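Local coordinates for ubiquitin-like-specific protease 2 (PDB 5LNB), which is a deSUMOylating cysteine protease of the C48 family, represented here by its catalytic domain, that removes SUMO from modified proteins, at residues A[218-223]-A[266-271]; A[115-120]-A[176-181]; A[234-239]-A[250-255]. All blocks are in the same frame, centred on the assembly; numbering follows the deposited sequence.

Interaction 1: A[218-223]-A[266-271]; sequences HVILNI and KNLRHT
Ile220 and Leu268 reach each other through matching torsions: each gamma carbon of the main branch (CG1 in Ile220, CG in Leu268) stands opposite the carbonyl carbon, chi1 -68° and -63°, and the chain beyond it runs out extended. The two side chains therefore meet tip to tip and bridge backbones whose nearest pair, Ile220 CA and Leu268 CA, is 9.5 Å apart. The two methyls of Ile220 meet the two branches of the Leu268 fork. Ile220 CG2 lies 4.0 Å from Leu268 CD2, while Ile220 CD1 lies 4.1 Å from Leu268 CD1. The next residue of the helix adds a looser contact, Leu221 CD1 to Leu268 CD1 at 4.4 Å. In this papain-like fold, helix 215-228 packs on the central sheet, where Val219 rests on Trp123 and Ser125; its place is consistent with the central helix that opens with the catalytic cysteine in such proteases. The contact joins this helix to helix 264-285, near the C-terminal end of the model. Tyr61 of helix 51-67 touches both Ile220 and Leu268, so a third helix completes the apolar patch. Away from it, His218 ND1 and Asn222 OD1 are both hydrogen-bonded to the guanidinium of Arg261.

Interaction 2: A[115-120]-A[176-181]; sequences IPINIS and DPIKEF. With ACT (acetate ion), chain B.
Ile115 and Ile178 mark the closest approach of strand 115-119 to the helical segment 176-181, with 9.4 Å between Ile115 CA and Ile178 CA. This is helix-on-sheet packing in the alpha/beta core of the protease: strand 112-119 is an inner strand of the five-stranded mixed sheet, and helix 172-190 covers one face. Strand alternation sends Ile115 and Ile117 to that face and Asn118 to the other. Ile178 serves both isoleucines with different branches. Ile178 CD1 meets Ile117 CD1 tip to tip at 4.1 Å, and Ile178 CG2 lies 4.3 Å from Ile115 CD1. Tyr84 of helix 82-87 touches Ile117 and Ile178, and Ile128 of the adjoining strand touches Ile115 and Ile178, closing the apolar cluster. On the reverse face, the amide of Asn118 meets an acetate that probably came from the crystallisation liquor. The same nitrogen has a weak hydrogen bond to Asp51 OD1. A leucine here would probably leave the Asp51 carboxylate without its weak amide partner, and the acetate without the donor modelled beside it. The modelled bond from Asn118 ND2 to acetate OXT is bent, with an N-H...O angle of 139°, and at 2.5 Å so short that its detail is doubtful.

Interaction 3: A[234-239]-A[250-255]; sequences IDVWKN and KMINKY
Val236 packs against Ile252 and Tyr255 in an apolar contact between two consecutive antiparallel helices, a helical hairpin at the periphery of the protease domain. Helix segments 234-238 and 250-255 run at 161° to each other with their axes 11.2 Å apart at closest approach. The nearest backbone pair is Val236 CA and Ile252 CA, separated by 7.8 Å. Val236 divides its two methyls between two partners. Val236 CG2 sits over the middle of one face of the Tyr255 ring, 3.9 Å from the ring centroid and only 9° off the ring normal, which makes a well-formed CH-pi contact. Val236 CG1 turns instead to Ile252 CD1 and comes within 3.5 Å of it, a tight methyl-to-methyl approach. Ile252 starts off at a slant to the opposing helix, and a bend at its second torsion (chi2 -57°) swings CD1 across to Val236. Ile252 CD1 also lies obliquely by the indole, 4.4 Å from Trp237 CD1. The Trp237 ring meets that of Phe164 on strand 159-164, which ties the hairpin to the sheet, and also that of Phe256, just past the end of helix 245-255, both at shallow interplanar angles. At the polar end of the tyrosine, Tyr255 OH is hydrogen-bonded to Glu232 OE1 and to Thr233 OG1, two residues preceding Val236 on its own helix, and these bonds fix the hydroxyl end of the ring whose face the valine covers.

How the interactions relate
Interaction 2 comes first along the chain and closes before the others open; interaction 3 is nested inside the loop that interaction 1 closes. The centres of interactions 1 and 2 are about 22 Å apart, on opposite sides of the chain's centre. Helix 215-228, which carries one half of interaction 1, packs on strand 122-129, the neighbour of strand 112-119 in interaction 2, so the central sheet links the two. Interaction 3, its centre about 19 Å from that of interaction 1 and about 24 Å from that of interaction 2, lies farther out, on helix 230-238, which follows helix 215-228 directly. Together they tie helices of one catalytic domain to one another and to its sheet.

Interaction 1: A[218-223]-A[266-271]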
# COMPACT_ATOMS: atom_id res chain seq x y z
N HIS A 218 -6.29 -7.37 4.20
CA HIS A 218 -6.27 -6.32 5.22
C HIS A 218 -5.39 -5.15 4.80
O HIS A 218 -5.74 -4.00 5.05
CB HIS A 218 -5.82 -6.89 6.56
CG HIS A 218 -6.86 -7.74 7.21
ND1 HIS A 218 -7.84 -7.22 8.02
CD2 HIS A 218 -7.08 -9.07 7.15
CE1 HIS A 218 -8.62 -8.20 8.44
NE2 HIS A 218 -8.18 -9.33 7.93
N VAL A 219 -4.23 -5.43 4.18
CA VAL A 219 -3.38 -4.34 3.70
C VAL A 219 -4.17 -3.45 2.74
O VAL A 219 -4.18 -2.22 2.87
CB VAL A 219 -2.11 -4.89 3.03
CG1 VAL A 219 -1.47 -3.79 2.16
CG2 VAL A 219 -1.11 -5.36 4.07
N ILE A 220 -4.83 -4.06 1.76
CA ILE A 220 -5.62 -3.31 0.78
C ILE A 220 -6.64 -2.43 1.50
O ILE A 220 -6.76 -1.23 1.21
CB ILE A 220 -6.28 -4.27 -0.22
CG1 ILE A 220 -5.22 -4.94 -1.10
CG2 ILE A 220 -7.38 -3.55 -1.05
CD1 ILE A 220 -5.75 -6.11 -1.93
N LEU A 221 -7.39 -3.00 2.44
CA LEU A 221 -8.47 -2.24 3.05
C LEU A 221 -7.97 -1.23 4.07
O LEU A 221 -8.60 -0.19 4.27
CB LEU A 221 -9.50 -3.18 3.68
CG LEU A 221 -10.54 -3.54 2.60
CD1 LEU A 221 -10.19 -4.81 1.85
CD2 LEU A 221 -11.93 -3.60 3.16
N ASN A 222 -6.82 -1.50 4.71
CA ASN A 222 -6.26 -0.52 5.63
C ASN A 222 -5.73 0.69 4.88
O ASN A 222 -5.97 1.84 5.28
CB ASN A 222 -5.16 -1.17 6.48
CG ASN A 222 -5.72 -2.16 7.50
OD1 ASN A 222 -6.89 -2.09 7.88
ND2 ASN A 222 -4.88 -3.09 7.94
N ILE A 223 -5.03 0.45 3.77
CA ILE A 223 -4.59 1.55 2.92
C ILE A 223 -5.79 2.30 2.36
O ILE A 223 -5.83 3.54 2.36
CB ILE A 223 -3.67 1.03 1.80
CG1 ILE A 223 -2.32 0.60 2.39
CG2 ILE A 223 -3.52 2.08 0.71
CD1 ILE A 223 -1.37 -0.06 1.43
N LYS A 266 -14.70 -11.00 -1.20
CA LYS A 266 -15.74 -11.09 -2.22
C LYS A 266 -15.96 -9.73 -2.88
O LYS A 266 -16.18 -9.66 -4.10
CB LYS A 266 -17.04 -11.62 -1.61
CG LYS A 266 -18.24 -11.44 -2.50
CD LYS A 266 -19.50 -12.06 -1.91
CE LYS A 266 -20.52 -12.35 -3.02
NZ LYS A 266 -21.59 -13.31 -2.58
N ASN A 267 -15.89 -8.65 -2.11
CA ASN A 267 -16.15 -7.34 -2.68
C ASN A 267 -15.03 -6.92 -3.63
O ASN A 267 -15.28 -6.30 -4.67
CB ASN A 267 -16.37 -6.31 -1.58
CG ASN A 267 -17.72 -6.49 -0.89
OD1 ASN A 267 -18.75 -6.63 -1.56
ND2 ASN A 267 -17.72 -6.52 0.44
N LEU A 268 -13.78 -7.30 -3.31
CA LEU A 268 -12.69 -7.07 -4.24
C LEU A 268 -12.90 -7.84 -5.55
O LEU A 268 -12.63 -7.31 -6.63
CB LEU A 268 -11.35 -7.45 -3.60
CG LEU A 268 -10.90 -6.65 -2.36
CD1 LEU A 268 -9.67 -7.31 -1.77
CD2 LEU A 268 -10.62 -5.17 -2.70
N ARG A 269 -13.40 -9.07 -5.46
CA ARG A 269 -13.69 -9.84 -6.68
C ARG A 269 -14.76 -9.14 -7.51
O ARG A 269 -14.63 -9.01 -8.73
CB ARG A 269 -14.16 -11.25 -6.35
CG ARG A 269 -13.10 -12.19 -5.86
CD ARG A 269 -13.51 -13.64 -6.14
NE ARG A 269 -14.94 -13.90 -5.95
CZ ARG A 269 -15.50 -14.26 -4.80
NH1 ARG A 269 -14.76 -14.41 -3.71
NH2 ARG A 269 -16.81 -14.49 -4.74
N HIS A 270 -15.84 -8.70 -6.85
CA HIS A 270 -16.89 -7.98 -7.57
C HIS A 270 -16.35 -6.73 -8.24
O HIS A 270 -16.76 -6.40 -9.36
CB HIS A 270 -18.03 -7.63 -6.61
CG HIS A 270 -19.25 -7.10 -7.31
ND1 HIS A 270 -19.67 -5.79 -7.19
CD2 HIS A 270 -20.13 -7.70 -8.14
CE1 HIS A 270 -20.76 -5.61 -7.91
NE2 HIS A 270 -21.06 -6.75 -8.50
N THR A 271 -15.43 -6.02 -7.59
CA THR A 271 -14.87 -4.81 -8.20
C THR A 271 -14.08 -5.16 -9.45
O THR A 271 -14.29 -4.56 -10.52
CB THR A 271 -13.99 -4.07 -7.20
OG1 THR A 271 -14.77 -3.63 -6.08
CG2 THR A 271 -13.33 -2.87 -7.88

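Interaction 2: A[115-120]-A[176-181]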
# COMPACT_ATOMS: atom_id res chain seq x y z
N ILE A 115 4.46 1.97 1.49
CA ILE A 115 5.33 0.83 1.19
C ILE A 115 4.69 -0.46 1.67
O ILE A 115 4.78 -0.79 2.87
CB ILE A 115 6.72 1.01 1.80
CG1 ILE A 115 7.34 2.32 1.32
CG2 ILE A 115 7.60 -0.19 1.46
CD1 ILE A 115 8.68 2.62 1.95
N PRO A 116 4.03 -1.23 0.80
CA PRO A 116 3.57 -2.57 1.20
C PRO A 116 4.74 -3.54 1.28
O PRO A 116 5.70 -3.46 0.51
CB PRO A 116 2.57 -2.95 0.10
CG PRO A 116 2.84 -2.05 -1.03
CD PRO A 116 3.47 -0.80 -0.49
N ILE A 117 4.65 -4.47 2.24
CA ILE A 117 5.76 -5.33 2.61
C ILE A 117 5.31 -6.78 2.53
O ILE A 117 4.34 -7.17 3.19
CB ILE A 117 6.30 -4.99 4.01
CG1 ILE A 117 6.93 -3.59 3.98
CG2 ILE A 117 7.29 -6.05 4.49
CD1 ILE A 117 7.42 -3.09 5.32
N ASN A 118 6.02 -7.58 1.75
CA ASN A 118 5.69 -8.98 1.51
C ASN A 118 6.89 -9.81 1.93
O ASN A 118 7.90 -9.84 1.23
CB ASN A 118 5.33 -9.21 0.04
CG ASN A 118 5.27 -10.68 -0.34
OD1 ASN A 118 5.10 -11.55 0.52
ND2 ASN A 118 5.41 -10.96 -1.62
N ILE A 119 6.78 -10.48 3.08
CA ILE A 119 7.86 -11.31 3.60
C ILE A 119 7.30 -12.68 3.94
O ILE A 119 6.34 -12.79 4.71
CB ILE A 119 8.53 -10.70 4.84
CG1 ILE A 119 9.17 -9.35 4.50
CG2 ILE A 119 9.57 -11.66 5.39
CD1 ILE A 119 9.79 -8.66 5.73
N SER A 120 7.90 -13.73 3.37
CA SER A 120 7.50 -15.11 3.66
C SER A 120 5.98 -15.25 3.74
O SER A 120 5.43 -15.80 4.69
CB SER A 120 8.15 -15.61 4.95
OG SER A 120 9.55 -15.51 4.88
N ASP A 176 13.71 -1.45 10.08
CA ASP A 176 15.03 -0.84 10.16
C ASP A 176 15.66 -0.62 8.79
O ASP A 176 16.28 0.44 8.59
CB ASP A 176 15.95 -1.69 11.05
CG ASP A 176 17.37 -1.14 11.13
OD1 ASP A 176 18.24 -1.60 10.35
OD2 ASP A 176 17.61 -0.21 11.94
N PRO A 177 15.55 -1.53 7.82
CA PRO A 177 16.07 -1.23 6.48
C PRO A 177 15.44 0.01 5.87
O PRO A 177 16.08 0.69 5.06
CB PRO A 177 15.74 -2.49 5.68
CG PRO A 177 15.66 -3.57 6.69
CD PRO A 177 15.11 -2.93 7.94
N ILE A 178 14.20 0.33 6.22
CA ILE A 178 13.58 1.51 5.65
C ILE A 178 14.16 2.76 6.29
O ILE A 178 14.34 3.79 5.63
CB ILE A 178 12.05 1.45 5.78
CG1 ILE A 178 11.51 0.21 5.06
CG2 ILE A 178 11.42 2.73 5.20
CD1 ILE A 178 10.01 0.05 5.15
N LYS A 179 14.46 2.70 7.59
CA LYS A 179 15.17 3.81 8.23
C LYS A 179 16.49 4.10 7.51
O LYS A 179 16.80 5.25 7.20
CB LYS A 179 15.43 3.50 9.70
CG LYS A 179 14.20 3.28 10.53
CD LYS A 179 14.52 3.49 12.00
CE LYS A 179 13.32 3.17 12.89
NZ LYS A 179 13.71 3.31 14.35
N GLU A 180 17.27 3.05 7.24
CA GLU A 180 18.57 3.27 6.60
C GLU A 180 18.41 3.77 5.18
O GLU A 180 19.18 4.63 4.72
CB GLU A 180 19.39 1.98 6.64
CG GLU A 180 19.71 1.50 8.07
CD GLU A 180 20.69 2.41 8.84
OE1 GLU A 180 21.52 3.10 8.20
OE2 GLU A 180 20.63 2.43 10.09
N PHE A 181 17.40 3.26 4.47
CA PHE A 181 17.08 3.77 3.14
C PHE A 181 16.84 5.27 3.18
O PHE A 181 17.38 6.02 2.35
CB PHE A 181 15.85 3.06 2.58
CG PHE A 181 15.26 3.74 1.39
CD1 PHE A 181 15.84 3.60 0.14
CD2 PHE A 181 14.15 4.57 1.53
CE1 PHE A 181 15.31 4.24 -0.96
CE2 PHE A 181 13.61 5.22 0.44
CZ PHE A 181 14.19 5.05 -0.82
C ACT B . 6.44 -14.33 -1.69
O ACT B . 6.33 -14.37 -0.44
OXT ACT B . 6.43 -13.20 -2.25
CH3 ACT B . 6.59 -15.57 -2.53

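Interaction 3: A[234-239]-A[250-255]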
# COMPACT_ATOMS: atom_id res chain seq x y z
N ILE A 234 -4.55 9.34 10.77
CA ILE A 234 -3.34 9.60 11.55
C ILE A 234 -3.71 9.95 12.99
O ILE A 234 -3.06 9.49 13.93
CB ILE A 234 -2.50 10.69 10.87
CG1 ILE A 234 -1.91 10.18 9.55
CG2 ILE A 234 -1.41 11.18 11.81
CD1 ILE A 234 -1.23 11.28 8.71
N ASP A 235 -4.76 10.74 13.17
CA ASP A 235 -5.16 11.13 14.52
C ASP A 235 -5.69 9.93 15.31
O ASP A 235 -5.39 9.80 16.50
CB ASP A 235 -6.20 12.25 14.46
CG ASP A 235 -5.57 13.62 14.27
OD1 ASP A 235 -4.46 13.83 14.80
OD2 ASP A 235 -6.17 14.49 13.58
N VAL A 236 -6.45 9.05 14.66
CA VAL A 236 -6.93 7.85 15.34
C VAL A 236 -5.76 7.03 15.87
O VAL A 236 -5.74 6.64 17.04
CB VAL A 236 -7.82 7.02 14.39
CG1 VAL A 236 -8.20 5.69 15.05
CG2 VAL A 236 -9.07 7.80 14.03
N TRP A 237 -4.79 6.74 15.01
CA TRP A 237 -3.60 6.01 15.44
C TRP A 237 -2.84 6.76 16.52
O TRP A 237 -2.43 6.17 17.52
CB TRP A 237 -2.68 5.75 14.24
CG TRP A 237 -3.19 4.70 13.33
CD1 TRP A 237 -4.05 3.68 13.63
CD2 TRP A 237 -2.86 4.55 11.94
NE1 TRP A 237 -4.28 2.91 12.52
CE2 TRP A 237 -3.56 3.42 11.47
CE3 TRP A 237 -2.03 5.25 11.05
CZ2 TRP A 237 -3.46 2.98 10.16
CZ3 TRP A 237 -1.94 4.82 9.75
CH2 TRP A 237 -2.65 3.69 9.31
N LYS A 238 -2.65 8.08 16.34
CA LYS A 238 -1.86 8.86 17.30
C LYS A 238 -2.40 8.72 18.71
O LYS A 238 -1.63 8.64 19.67
CB LYS A 238 -1.84 10.33 16.90
CG LYS A 238 -0.45 10.88 16.65
CD LYS A 238 -0.48 12.15 15.80
CE LYS A 238 0.75 12.25 14.88
NZ LYS A 238 0.75 13.50 14.06
N ASN A 239 -3.72 8.70 18.87
CA ASN A 239 -4.32 8.67 20.19
C ASN A 239 -4.73 7.27 20.61
O ASN A 239 -5.58 7.11 21.48
CB ASN A 239 -5.51 9.64 20.24
CG ASN A 239 -5.08 11.09 20.12
OD1 ASN A 239 -5.36 11.75 19.13
ND2 ASN A 239 -4.37 11.57 21.12
N LYS A 250 -12.42 -1.43 20.39
CA LYS A 250 -13.72 -1.07 19.83
C LYS A 250 -13.60 0.10 18.86
O LYS A 250 -14.18 0.07 17.76
CB LYS A 250 -14.70 -0.71 20.95
CG LYS A 250 -15.36 -1.89 21.64
CD LYS A 250 -16.43 -1.39 22.60
CE LYS A 250 -17.22 -0.24 21.96
NZ LYS A 250 -18.28 0.33 22.85
N MET A 251 -12.87 1.14 19.25
CA MET A 251 -12.72 2.32 18.40
C MET A 251 -12.03 1.96 17.09
O MET A 251 -12.50 2.33 16.01
CB MET A 251 -11.94 3.40 19.16
CG MET A 251 -11.38 4.55 18.30
SD MET A 251 -10.61 5.86 19.30
CE MET A 251 -9.33 4.96 20.17
N ILE A 252 -10.93 1.20 17.16
CA ILE A 252 -10.20 0.81 15.95
C ILE A 252 -11.05 -0.11 15.08
O ILE A 252 -11.05 0.00 13.85
CB ILE A 252 -8.86 0.15 16.33
CG1 ILE A 252 -7.88 1.20 16.85
CG2 ILE A 252 -8.28 -0.60 15.13
CD1 ILE A 252 -7.62 2.33 15.89
N ASN A 253 -11.79 -1.03 15.70
CA ASN A 253 -12.59 -1.95 14.91
C ASN A 253 -13.70 -1.23 14.17
O ASN A 253 -14.01 -1.56 13.02
CB ASN A 253 -13.17 -3.04 15.81
CG ASN A 253 -12.12 -4.04 16.24
OD1 ASN A 253 -11.08 -4.16 15.60
ND2 ASN A 253 -12.40 -4.76 17.32
N LYS A 254 -14.31 -0.22 14.80
CA LYS A 254 -15.37 0.53 14.14
C LYS A 254 -14.80 1.41 13.03
O LYS A 254 -15.31 1.40 11.90
CB LYS A 254 -16.13 1.37 15.17
CG LYS A 254 -17.33 2.11 14.61
CD LYS A 254 -18.19 2.67 15.75
CE LYS A 254 -19.30 3.57 15.23
NZ LYS A 254 -18.78 4.81 14.58
N TYR A 255 -13.73 2.15 13.33
CA TYR A 255 -13.16 3.07 12.35
C TYR A 255 -12.79 2.35 11.06
O TYR A 255 -13.03 2.88 9.97
CB TYR A 255 -11.94 3.78 12.93
CG TYR A 255 -11.46 4.91 12.05
CD1 TYR A 255 -12.13 6.12 12.03
CD2 TYR A 255 -10.35 4.76 11.21
CE1 TYR A 255 -11.71 7.16 11.21
CE2 TYR A 255 -9.92 5.80 10.38
CZ TYR A 255 -10.60 6.99 10.39
OH TYR A 255 -10.19 8.03 9.59